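PDB 6OZI: endonuclease V isoform X2 from Ciona intestinalis, which probably cleaves nucleic acid next to inosine, in metal-ion-dependent fashion, as a eukaryotic endonuclease V thought to act chiefly on RNA. Local coordinates for residues Glu11-Gln16 with His122-Gly127; Asp21-Ser26 with Ala204-Ser209; Glu92-Glu97 with Val134-Arg139. The protein carries 1 engineered substitution. All blocks are in the same frame, centred on the assembly; numbering follows the deposited sequence.

Contact 1 (Glu11-Gln16 with His122-Gly127); sequences EWNSKQ and HIRRCG. With nucleotides of chain C.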
loop_
_atom_site.group_PDB
_atom_site.type_symbol
_atom_site.label_atom_id
_atom_site.label_comp_id
_atom_site.label_asym_id
_atom_site.label_seq_id
_atom_site.Cartn_x
_atom_site.Cartn_y
_atom_site.Cartn_z
ATOM N N GLU A 11 26.786 -3.278 25.857
ATOM C CA GLU A 11 25.902 -4.002 26.768
ATOM C C GLU A 11 25.033 -5.011 26.023
ATOM O O GLU A 11 24.868 -6.157 26.470
ATOM C CB GLU A 11 25.026 -3.005 27.525
ATOM C CG GLU A 11 24.134 -3.621 28.577
ATOM C CD GLU A 11 23.220 -2.596 29.229
ATOM O OE1 GLU A 11 23.719 -1.549 29.706
ATOM O OE2 GLU A 11 21.992 -2.830 29.241
ATOM N N TRP A 12 24.467 -4.599 24.887
ATOM C CA TRP A 12 23.633 -5.492 24.088
ATOM C C TRP A 12 24.430 -6.695 23.597
ATOM O O TRP A 12 23.958 -7.840 23.662
ATOM C CB TRP A 12 23.039 -4.716 22.911
ATOM C CG TRP A 12 21.883 -3.831 23.276
ATOM C CD1 TRP A 12 21.134 -3.893 24.413
ATOM C CD2 TRP A 12 21.360 -2.742 22.510
ATOM N NE1 TRP A 12 20.157 -2.931 24.389
ATOM C CE2 TRP A 12 20.275 -2.205 23.234
ATOM C CE3 TRP A 12 21.691 -2.179 21.272
ATOM C CZ2 TRP A 12 19.522 -1.128 22.767
ATOM C CZ3 TRP A 12 20.946 -1.112 20.811
ATOM C CH2 TRP A 12 19.875 -0.593 21.559
ATOM N N ASN A 13 25.644 -6.451 23.098
ATOM C CA ASN A 13 26.519 -7.545 22.686
ATOM C C ASN A 13 26.771 -8.508 23.837
ATOM O O ASN A 13 26.752 -9.731 23.651
ATOM C CB ASN A 13 27.839 -6.987 22.156
ATOM C CG ASN A 13 27.676 -6.273 20.819
ATOM O OD1 ASN A 13 26.637 -6.384 20.158
ATOM N ND2 ASN A 13 28.704 -5.536 20.415
ATOM N N SER A 14 26.998 -7.973 25.040
ATOM C CA SER A 14 27.269 -8.834 26.186
ATOM C C SER A 14 26.063 -9.707 26.525
ATOM O O SER A 14 26.192 -10.929 26.698
ATOM C CB SER A 14 27.687 -7.984 27.383
ATOM O OG SER A 14 27.680 -8.762 28.561
ATOM N N LYS A 15 24.875 -9.096 26.628
ATOM C CA LYS A 15 23.669 -9.873 26.909
ATOM C C LYS A 15 23.462 -10.960 25.863
ATOM O O LYS A 15 23.104 -12.100 26.193
ATOM C CB LYS A 15 22.443 -8.962 26.955
ATOM C CG LYS A 15 22.374 -8.004 28.133
ATOM C CD LYS A 15 21.672 -6.712 27.693
ATOM C CE LYS A 15 20.944 -5.999 28.825
ATOM N NZ LYS A 15 20.277 -4.762 28.315
ATOM N N GLN A 16 23.691 -10.625 24.594
ATOM C CA GLN A 16 23.533 -11.622 23.542
ATOM C C GLN A 16 24.528 -12.765 23.715
ATOM O O GLN A 16 24.164 -13.941 23.581
ATOM C CB GLN A 16 23.686 -10.953 22.179
ATOM C CG GLN A 16 22.502 -10.079 21.812
ATOM C CD GLN A 16 22.665 -9.360 20.488
ATOM O OE1 GLN A 16 23.770 -9.251 19.956
ATOM N NE2 GLN A 16 21.559 -8.847 19.953
ATOM N N HIS A 122 22.096 -15.053 12.779
ATOM C CA HIS A 122 22.452 -13.809 13.446
ATOM C C HIS A 122 23.944 -13.824 13.737
ATOM O O HIS A 122 24.528 -14.889 13.958
ATOM C CB HIS A 122 21.634 -13.662 14.730
ATOM C CG HIS A 122 21.881 -12.396 15.486
ATOM N ND1 HIS A 122 22.844 -12.291 16.468
ATOM C CD2 HIS A 122 21.245 -11.202 15.456
ATOM C CE1 HIS A 122 22.815 -11.075 16.983
ATOM N NE2 HIS A 122 21.852 -10.394 16.388
ATOM N N ILE A 123 24.556 -12.633 13.737
ATOM C CA ILE A 123 26.009 -12.532 13.891
ATOM C C ILE A 123 26.483 -13.213 15.173
ATOM O O ILE A 123 27.531 -13.874 15.191
ATOM C CB ILE A 123 26.463 -11.062 13.832
ATOM C CG1 ILE A 123 27.979 -10.988 14.046
ATOM C CG2 ILE A 123 25.687 -10.206 14.837
ATOM C CD1 ILE A 123 28.576 -9.622 13.804
ATOM N N ARG A 124 25.738 -13.057 16.267
ATOM C CA ARG A 124 26.066 -13.732 17.514
ATOM C C ARG A 124 25.075 -14.850 17.832
ATOM O O ARG A 124 24.940 -15.246 18.993
ATOM C CB ARG A 124 26.154 -12.724 18.662
ATOM C CG ARG A 124 27.438 -11.871 18.658
ATOM C CD ARG A 124 27.333 -10.650 19.585
ATOM N NE ARG A 124 26.264 -9.733 19.184
ATOM C CZ ARG A 124 26.398 -8.744 18.300
ATOM N NH1 ARG A 124 27.563 -8.523 17.700
ATOM N NH2 ARG A 124 25.356 -7.975 18.011
ATOM N N ARG A 125 24.385 -15.369 16.812
ATOM C CA ARG A 125 23.494 -16.526 16.940
ATOM C C ARG A 125 22.392 -16.290 17.971
ATOM O O ARG A 125 21.987 -17.202 18.691
ATOM C CB ARG A 125 24.286 -17.790 17.276
ATOM C CG ARG A 125 25.392 -18.109 16.283
ATOM C CD ARG A 125 24.852 -18.272 14.858
ATOM N NE ARG A 125 25.876 -18.837 13.984
ATOM C CZ ARG A 125 26.706 -18.114 13.235
ATOM N NH1 ARG A 125 26.628 -16.785 13.234
ATOM N NH2 ARG A 125 27.618 -18.724 12.486
ATOM N N CYS A 126 21.870 -15.071 18.009
ATOM C CA CYS A 126 20.880 -14.675 18.997
ATOM C C CYS A 126 19.981 -13.583 18.415
ATOM O O CYS A 126 19.877 -12.477 18.950
ATOM C CB CYS A 126 21.579 -14.208 20.273
ATOM S SG CYS A 126 20.489 -13.845 21.679
ATOM N N GLY A 127 19.320 -13.878 17.295
ATOM C CA GLY A 127 18.378 -12.937 16.725
ATOM C C GLY A 127 17.125 -12.821 17.580
ATOM O O GLY A 127 16.899 -13.592 18.516
ATOM P P DI C 5 18.495 -5.476 7.471
ATOM O OP1 DI C 5 18.192 -5.271 6.013
ATOM O OP2 DI C 5 18.212 -4.239 8.287
ATOM O "O5'" DI C 5 17.705 -6.802 8.053
ATOM C "C5'" DI C 5 17.405 -7.880 7.204
ATOM C "C4'" DI C 5 16.373 -8.777 7.867
ATOM O "O4'" DI C 5 17.040 -9.385 9.213
ATOM C "C3'" DI C 5 15.289 -8.113 8.223
ATOM O "O3'" DI C 5 14.050 -8.933 8.021
ATOM C "C2'" DI C 5 15.434 -7.827 9.738
ATOM C "C1'" DI C 5 16.324 -8.983 10.238
ATOM N N9 DI C 5 17.183 -8.473 11.319
ATOM C C8 DI C 5 18.079 -7.489 11.491
ATOM N N7 DI C 5 18.498 -7.561 12.773
ATOM C C5 DI C 5 17.869 -8.563 13.366
ATOM C C6 DI C 5 17.935 -9.113 14.790
ATOM O O6 DI C 5 18.642 -8.625 15.602
ATOM N N1 DI C 5 17.122 -10.221 15.148
ATOM C C2 DI C 5 16.246 -10.818 14.183
ATOM N N3 DI C 5 16.184 -10.287 12.833
ATOM C C4 DI C 5 17.038 -9.132 12.459
HETATM O O HOH W 1 19.177 -10.327 20.319
#
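Gln16 OE1 is gripped side-on by Arg124, whose NE gives a 2.7 Å bond and whose NH2 gives one of 2.8 Å to the same oxygen. That oxygen lies almost in the guanidinium plane, and amide and guanidinium are nearly coplanar, 20° apart. The Gln16 chain runs extended beyond CG (chi2 178°), carrying its amide straight off helix 6-19 to the loop. Asn13 OD1 lies over the centre of one guanidinium face, 3.0 Å from Arg124 CZ; its hydrogen bond goes to Tyr85 instead. Ile123 CG2 covers the opposite face. The loop makes a type I turn from His122 to Arg125 and leads to Gly127, N-cap of helix 128-136 in this RNase H-like fold. Here it borders the inosine: Gly127 CA comes within 3.4 Å of N1 of DI5 of chain C. Next to it the His122 ring stands nearly perpendicular to the Gln16 amide, with CE1 3.6 Å from Gln16 OE1. Ser84 O accepts from both His122 NE2 and Gln16 NE2. A water bridges Gln16 NE2 and Cys126 O, accepting from the amide at 2.8 Å and donating to the carbonyl at 2.6 Å.

Contact 2 (Asp21-Ser26 with Ala204-Ser209); sequences DKIIRS and AGHKCS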
loop_
_atom_site.group_PDB
_atom_site.type_symbol
_atom_site.label_atom_id
_atom_site.label_comp_id
_atom_site.label_asym_id
_atom_site.label_seq_id
_atom_site.Cartn_x
_atom_site.Cartn_y
_atom_site.Cartn_z
ATOM N N ASP A 21 23.911 -19.413 24.277
ATOM C CA ASP A 21 23.995 -20.848 24.541
ATOM C C ASP A 21 22.712 -21.421 25.128
ATOM O O ASP A 21 22.606 -22.646 25.261
ATOM C CB ASP A 21 25.177 -21.179 25.467
ATOM C CG ASP A 21 24.880 -20.898 26.934
ATOM O OD1 ASP A 21 24.150 -19.927 27.234
ATOM O OD2 ASP A 21 25.394 -21.643 27.799
ATOM N N LYS A 22 21.742 -20.575 25.473
ATOM C CA LYS A 22 20.461 -21.044 25.974
ATOM C C LYS A 22 19.474 -21.342 24.855
ATOM O O LYS A 22 18.425 -21.945 25.113
ATOM C CB LYS A 22 19.852 -20.006 26.925
ATOM C CG LYS A 22 20.757 -19.628 28.093
ATOM C CD LYS A 22 21.178 -20.846 28.886
ATOM C CE LYS A 22 22.080 -20.452 30.046
ATOM N NZ LYS A 22 23.237 -19.630 29.589
ATOM N N ILE A 23 19.772 -20.925 23.626
ATOM C CA ILE A 23 18.850 -21.158 22.523
ATOM C C ILE A 23 18.903 -22.628 22.136
ATOM O O ILE A 23 19.981 -23.178 21.878
ATOM C CB ILE A 23 19.202 -20.247 21.340
ATOM C CG1 ILE A 23 19.008 -18.788 21.745
ATOM C CG2 ILE A 23 18.345 -20.574 20.136
ATOM C CD1 ILE A 23 19.807 -17.818 20.915
ATOM N N ILE A 24 17.739 -23.266 22.074
ATOM C CA ILE A 24 17.631 -24.688 21.765
ATOM C C ILE A 24 17.095 -24.825 20.347
ATOM O O ILE A 24 16.017 -24.307 20.027
ATOM C CB ILE A 24 16.745 -25.429 22.776
ATOM C CG1 ILE A 24 17.396 -25.392 24.158
ATOM C CG2 ILE A 24 16.526 -26.861 22.334
ATOM C CD1 ILE A 24 16.548 -26.002 25.260
ATOM N N ARG A 25 17.857 -25.507 19.496
ATOM C CA ARG A 25 17.518 -25.674 18.087
ATOM C C ARG A 25 17.165 -27.119 17.761
ATOM O O ARG A 25 17.454 -27.621 16.674
ATOM C CB ARG A 25 18.656 -25.178 17.205
ATOM C CG ARG A 25 18.809 -23.683 17.286
ATOM C CD ARG A 25 19.942 -23.201 16.439
ATOM N NE ARG A 25 21.220 -23.767 16.867
ATOM C CZ ARG A 25 21.970 -24.558 16.108
ATOM N NH1 ARG A 25 21.576 -24.866 14.881
ATOM N NH2 ARG A 25 23.122 -25.028 16.567
ATOM N N SER A 26 16.530 -27.793 18.712
ATOM C CA SER A 26 16.033 -29.147 18.535
ATOM C C SER A 26 14.584 -29.206 19.004
ATOM O O SER A 26 14.101 -28.312 19.706
ATOM C CB SER A 26 16.887 -30.167 19.303
ATOM O OG SER A 26 18.236 -30.140 18.867
ATOM N N ALA A 204 15.661 -21.264 12.891
ATOM C CA ALA A 204 15.161 -21.757 14.159
ATOM C C ALA A 204 15.134 -20.623 15.175
ATOM O O ALA A 204 16.068 -19.822 15.262
ATOM C CB ALA A 204 16.037 -22.908 14.659
ATOM N N GLY A 205 14.043 -20.541 15.929
ATOM C CA GLY A 205 13.969 -19.567 16.997
ATOM C C GLY A 205 14.440 -20.146 18.315
ATOM O O GLY A 205 15.559 -19.887 18.765
ATOM N N HIS A 206 13.581 -20.943 18.938
ATOM C CA HIS A 206 13.889 -21.551 20.220
ATOM C C HIS A 206 12.942 -22.721 20.420
ATOM O O HIS A 206 11.745 -22.597 20.144
ATOM C CB HIS A 206 13.750 -20.524 21.348
ATOM C CG HIS A 206 14.031 -21.073 22.708
ATOM N ND1 HIS A 206 15.118 -21.874 22.977
ATOM C CD2 HIS A 206 13.369 -20.926 23.879
ATOM C CE1 HIS A 206 15.109 -22.203 24.256
ATOM N NE2 HIS A 206 14.056 -21.642 24.825
ATOM N N LYS A 207 13.485 -23.847 20.903
ATOM C CA LYS A 207 12.710 -25.066 21.174
ATOM C C LYS A 207 12.126 -25.687 19.897
ATOM O O LYS A 207 11.055 -26.297 19.924
ATOM C CB LYS A 207 11.599 -24.785 22.198
ATOM C CG LYS A 207 12.121 -24.268 23.535
ATOM C CD LYS A 207 11.021 -24.018 24.574
ATOM C CE LYS A 207 10.369 -25.253 25.109
ATOM N NZ LYS A 207 9.503 -24.887 26.278
ATOM N N CYS A 208 12.857 -25.593 18.785
ATOM C CA CYS A 208 12.368 -26.086 17.503
ATOM C C CYS A 208 13.538 -26.216 16.533
ATOM O O CYS A 208 14.360 -25.303 16.426
ATOM C CB CYS A 208 11.304 -25.140 16.938
ATOM S SG CYS A 208 10.441 -25.745 15.491
ATOM N N SER A 209 13.611 -27.345 15.829
ATOM C CA SER A 209 14.663 -27.511 14.835
ATOM C C SER A 209 14.342 -26.680 13.591
ATOM O O SER A 209 13.184 -26.342 13.317
ATOM C CB SER A 209 14.836 -28.982 14.448
ATOM O OG SER A 209 13.758 -29.429 13.644
#
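In this contact of loop backbone with a strand end, the loop following helix 6-19 runs alongside the end of strand 200-206 and the turn beyond it, held by one backbone-backbone and one backbone-imidazole bond. Ile24 N donates to His206 ND1 at 3.1 Å, nearly straight at 168° and within the imidazole plane, and Ile24 O accepts from Lys207 N at 2.7 Å. With CG of His206 anti to the backbone N (chi1 179°), the ring reaches out to present its ND1 edge to the loop, while Lys207 CG packs over the centre of one ring face. Replacing His206 with a leucine would probably leave the Ile24 N-H without its acceptor and this side of the loop with only the Lys207 N bond of the two. Farther along, Ser209 CA makes a C-H...O contact of 3.3 Å with Arg25 O. Ile23 CG2 rests 3.2 Å from Gly205 O, and Arg25 CG meets Ala204 CB at 3.9 Å. Gly205 and His206 form a classic beta bulge opposite Thr140 of the neighbouring strand 140-144. On the helix side, Ile23 packs on Ser130 and Val134 of helix 128-136, and Ser209 serves as N-cap of helix 210-219, its OG accepting from Thr212 N.

Contact 3 (Glu92-Glu97 with Val134-Arg139); sequences EPFQQE and VLSNTR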
loop_
_atom_site.group_PDB
_atom_site.type_symbol
_atom_site.label_atom_id
_atom_site.label_comp_id
_atom_site.label_asym_id
_atom_site.label_seq_id
_atom_site.Cartn_x
_atom_site.Cartn_y
_atom_site.Cartn_z
ATOM N N GLU A 92 9.991 -6.126 25.385
ATOM C CA GLU A 92 8.966 -5.730 26.353
ATOM C C GLU A 92 7.559 -5.771 25.765
ATOM O O GLU A 92 6.661 -6.354 26.406
ATOM C CB GLU A 92 9.300 -4.353 26.934
ATOM C CG GLU A 92 8.242 -3.811 27.893
ATOM C CD GLU A 92 8.174 -4.569 29.219
ATOM O OE1 GLU A 92 9.027 -5.457 29.458
ATOM O OE2 GLU A 92 7.262 -4.269 30.028
ATOM N N PRO A 93 7.286 -5.201 24.580
ATOM C CA PRO A 93 5.936 -5.343 24.011
ATOM C C PRO A 93 5.517 -6.794 23.850
ATOM O O PRO A 93 4.342 -7.125 24.057
ATOM C CB PRO A 93 6.049 -4.639 22.651
ATOM C CG PRO A 93 7.224 -3.755 22.763
ATOM C CD PRO A 93 8.173 -4.421 23.694
ATOM N N PHE A 94 6.444 -7.658 23.423
ATOM C CA PHE A 94 6.144 -9.081 23.285
ATOM C C PHE A 94 5.746 -9.700 24.618
ATOM O O PHE A 94 4.722 -10.383 24.713
ATOM C CB PHE A 94 7.342 -9.823 22.709
ATOM C CG PHE A 94 7.134 -11.302 22.617
ATOM C CD1 PHE A 94 6.416 -11.839 21.559
ATOM C CD2 PHE A 94 7.652 -12.158 23.574
ATOM C CE1 PHE A 94 6.212 -13.200 21.468
ATOM C CE2 PHE A 94 7.453 -13.522 23.479
ATOM C CZ PHE A 94 6.730 -14.045 22.427
ATOM N N GLN A 95 6.581 -9.521 25.649
ATOM C CA GLN A 95 6.281 -10.082 26.964
ATOM C C GLN A 95 4.934 -9.596 27.482
ATOM O O GLN A 95 4.187 -10.362 28.107
ATOM C CB GLN A 95 7.396 -9.732 27.949
ATOM C CG GLN A 95 8.767 -10.223 27.523
ATOM C CD GLN A 95 9.252 -11.380 28.368
ATOM O OE1 GLN A 95 8.542 -12.375 28.547
ATOM N NE2 GLN A 95 10.463 -11.251 28.911
ATOM N N GLN A 96 4.634 -8.310 27.285
ATOM C CA GLN A 96 3.344 -7.780 27.718
ATOM C C GLN A 96 2.189 -8.428 26.952
ATOM O O GLN A 96 1.195 -8.858 27.553
ATOM C CB GLN A 96 3.325 -6.258 27.581
ATOM C CG GLN A 96 4.212 -5.551 28.601
ATOM C CD GLN A 96 3.855 -5.905 30.048
ATOM O OE1 GLN A 96 2.680 -6.073 30.398
ATOM N NE2 GLN A 96 4.877 -6.033 30.890
ATOM N N GLU A 97 2.284 -8.475 25.612
ATOM C CA GLU A 97 1.231 -9.132 24.837
ATOM C C GLU A 97 1.049 -10.575 25.283
ATOM O O GLU A 97 -0.082 -11.043 25.447
ATOM C CB GLU A 97 1.538 -9.081 23.336
ATOM C CG GLU A 97 1.453 -7.703 22.684
ATOM C CD GLU A 97 0.019 -7.197 22.529
ATOM O OE1 GLU A 97 -0.935 -7.930 22.867
ATOM O OE2 GLU A 97 -0.156 -6.052 22.070
ATOM N N VAL A 134 13.677 -17.410 24.265
ATOM C CA VAL A 134 14.349 -17.856 25.482
ATOM C C VAL A 134 13.885 -17.040 26.675
ATOM O O VAL A 134 13.607 -17.591 27.749
ATOM C CB VAL A 134 15.879 -17.783 25.322
ATOM C CG1 VAL A 134 16.559 -17.946 26.681
ATOM C CG2 VAL A 134 16.368 -18.857 24.361
ATOM N N LEU A 135 13.767 -15.721 26.508
ATOM C CA LEU A 135 13.379 -14.884 27.638
ATOM C C LEU A 135 11.945 -15.135 28.073
ATOM O O LEU A 135 11.602 -14.828 29.218
ATOM C CB LEU A 135 13.571 -13.401 27.307
ATOM C CG LEU A 135 15.027 -12.917 27.319
ATOM C CD1 LEU A 135 15.099 -11.398 27.340
ATOM C CD2 LEU A 135 15.778 -13.519 28.492
ATOM N N SER A 136 11.100 -15.692 27.205
ATOM C CA SER A 136 9.725 -15.991 27.582
ATOM C C SER A 136 9.456 -17.480 27.743
ATOM O O SER A 136 8.319 -17.856 28.056
ATOM C CB SER A 136 8.755 -15.405 26.553
ATOM O OG SER A 136 9.034 -15.900 25.254
ATOM N N ASN A 137 10.467 -18.333 27.565
ATOM C CA ASN A 137 10.295 -19.790 27.582
ATOM C C ASN A 137 9.190 -20.216 26.614
ATOM O O ASN A 137 8.291 -20.989 26.952
ATOM C CB ASN A 137 10.014 -20.316 28.993
ATOM C CG ASN A 137 10.013 -21.844 29.058
ATOM O OD1 ASN A 137 10.712 -22.512 28.286
ATOM N ND2 ASN A 137 9.197 -22.402 29.943
ATOM N N THR A 138 9.253 -19.692 25.393
ATOM C CA THR A 138 8.260 -20.017 24.381
ATOM C C THR A 138 8.953 -20.449 23.100
ATOM O O THR A 138 10.063 -20.003 22.783
ATOM C CB THR A 138 7.292 -18.840 24.080
ATOM O OG1 THR A 138 8.012 -17.731 23.533
ATOM C CG2 THR A 138 6.556 -18.401 25.338
ATOM N N ARG A 139 8.288 -21.352 22.381
ATOM C CA ARG A 139 8.796 -21.871 21.121
ATOM C C ARG A 139 8.581 -20.847 20.014
ATOM O O ARG A 139 7.465 -20.349 19.827
ATOM C CB ARG A 139 8.097 -23.190 20.792
ATOM C CG ARG A 139 8.638 -23.926 19.586
ATOM C CD ARG A 139 8.059 -25.342 19.534
ATOM N NE ARG A 139 8.488 -26.162 20.669
ATOM C CZ ARG A 139 7.739 -26.441 21.735
ATOM N NH1 ARG A 139 6.501 -25.967 21.831
ATOM N NH2 ARG A 139 8.232 -27.195 22.713
#
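Helix 86-104 passes the C-terminal turn of helix 128-136 and the loop after it, with Gln95 CA and Ser136 CA 6.9 Å apart, near the point where Asn137, with a phi of 53°, forms a Schellman motif. No hydrogen bond crosses between the two segments; the contact is van der Waals packing of an aromatic edge and an amide against the helix end. Phe94 points its CG anti to the backbone N (chi1 177°), which turns the ring edge toward Ser136 and Thr138. Ring atom CE2 lies 3.4 Å from Ser136 OG and 3.8 Å from Ser136 CB, both near the ring plane, and CZ lies 4.1 Å from Thr138 OG1. The two hydroxyls are engaged with each other and the helix: Thr138 OG1 donates to Ser136 OG at 2.7 Å, and Ser136 OG is also hydrogen-bonded to Leu132 O one turn back. Both residues were modelled in two conformers, and beyond the one described here these bonds are doubtful. Gln95 bends at chi2 (-108°), folding its amide alongside the helix end, where OE1 sits 3.6 Å from Ser136 CB and NE2 a long 3.8 Å from Leu135 O. Leu98, one turn further along helix 86-104, touches Ser136 and Thr138, and Ile91 touches Leu135. Beneath, Phe94 meets Phe41 of strand 37-45 edge-to-face and packs on Met57 of strand 52-61, while Glu97 reaches Asn71, a potassium-site residue, together with Ser55 and Thr73. Helix 86-104 thus covers antiparallel strands of the RNase H-like sheet, and the end of helix 128-136 leads through Asn137 and Thr138 into strand 140-144, with Arg139 bonded by backbone to Phe113 of parallel strand 112-116.

In the fold
The three contacts lie 15 to 17 Å apart, centre to centre, around helix 128-136. Contact 1 sits at its N-terminal end beside the inosine, contact 3 at its C-terminal end, and contact 2 at the C-terminal end of strand 200-206. Along the chain contact 1 crosses both others, while 92-97 and 134-139 both fall between the halves of contact 2. Contacts 1 and 2 touch where Ile23 CD1 packs 3.2 Å from Arg125 O; contacts 2 and 3 touch through Lys207 O and Arg139 NE, 2.7 Å apart. Contacts 1 and 2 thus join helix 6-19 and its following loop to the inosine-bordering loop and interior strand 200-206; contact 3 sets helix 86-104 beside helix 128-136.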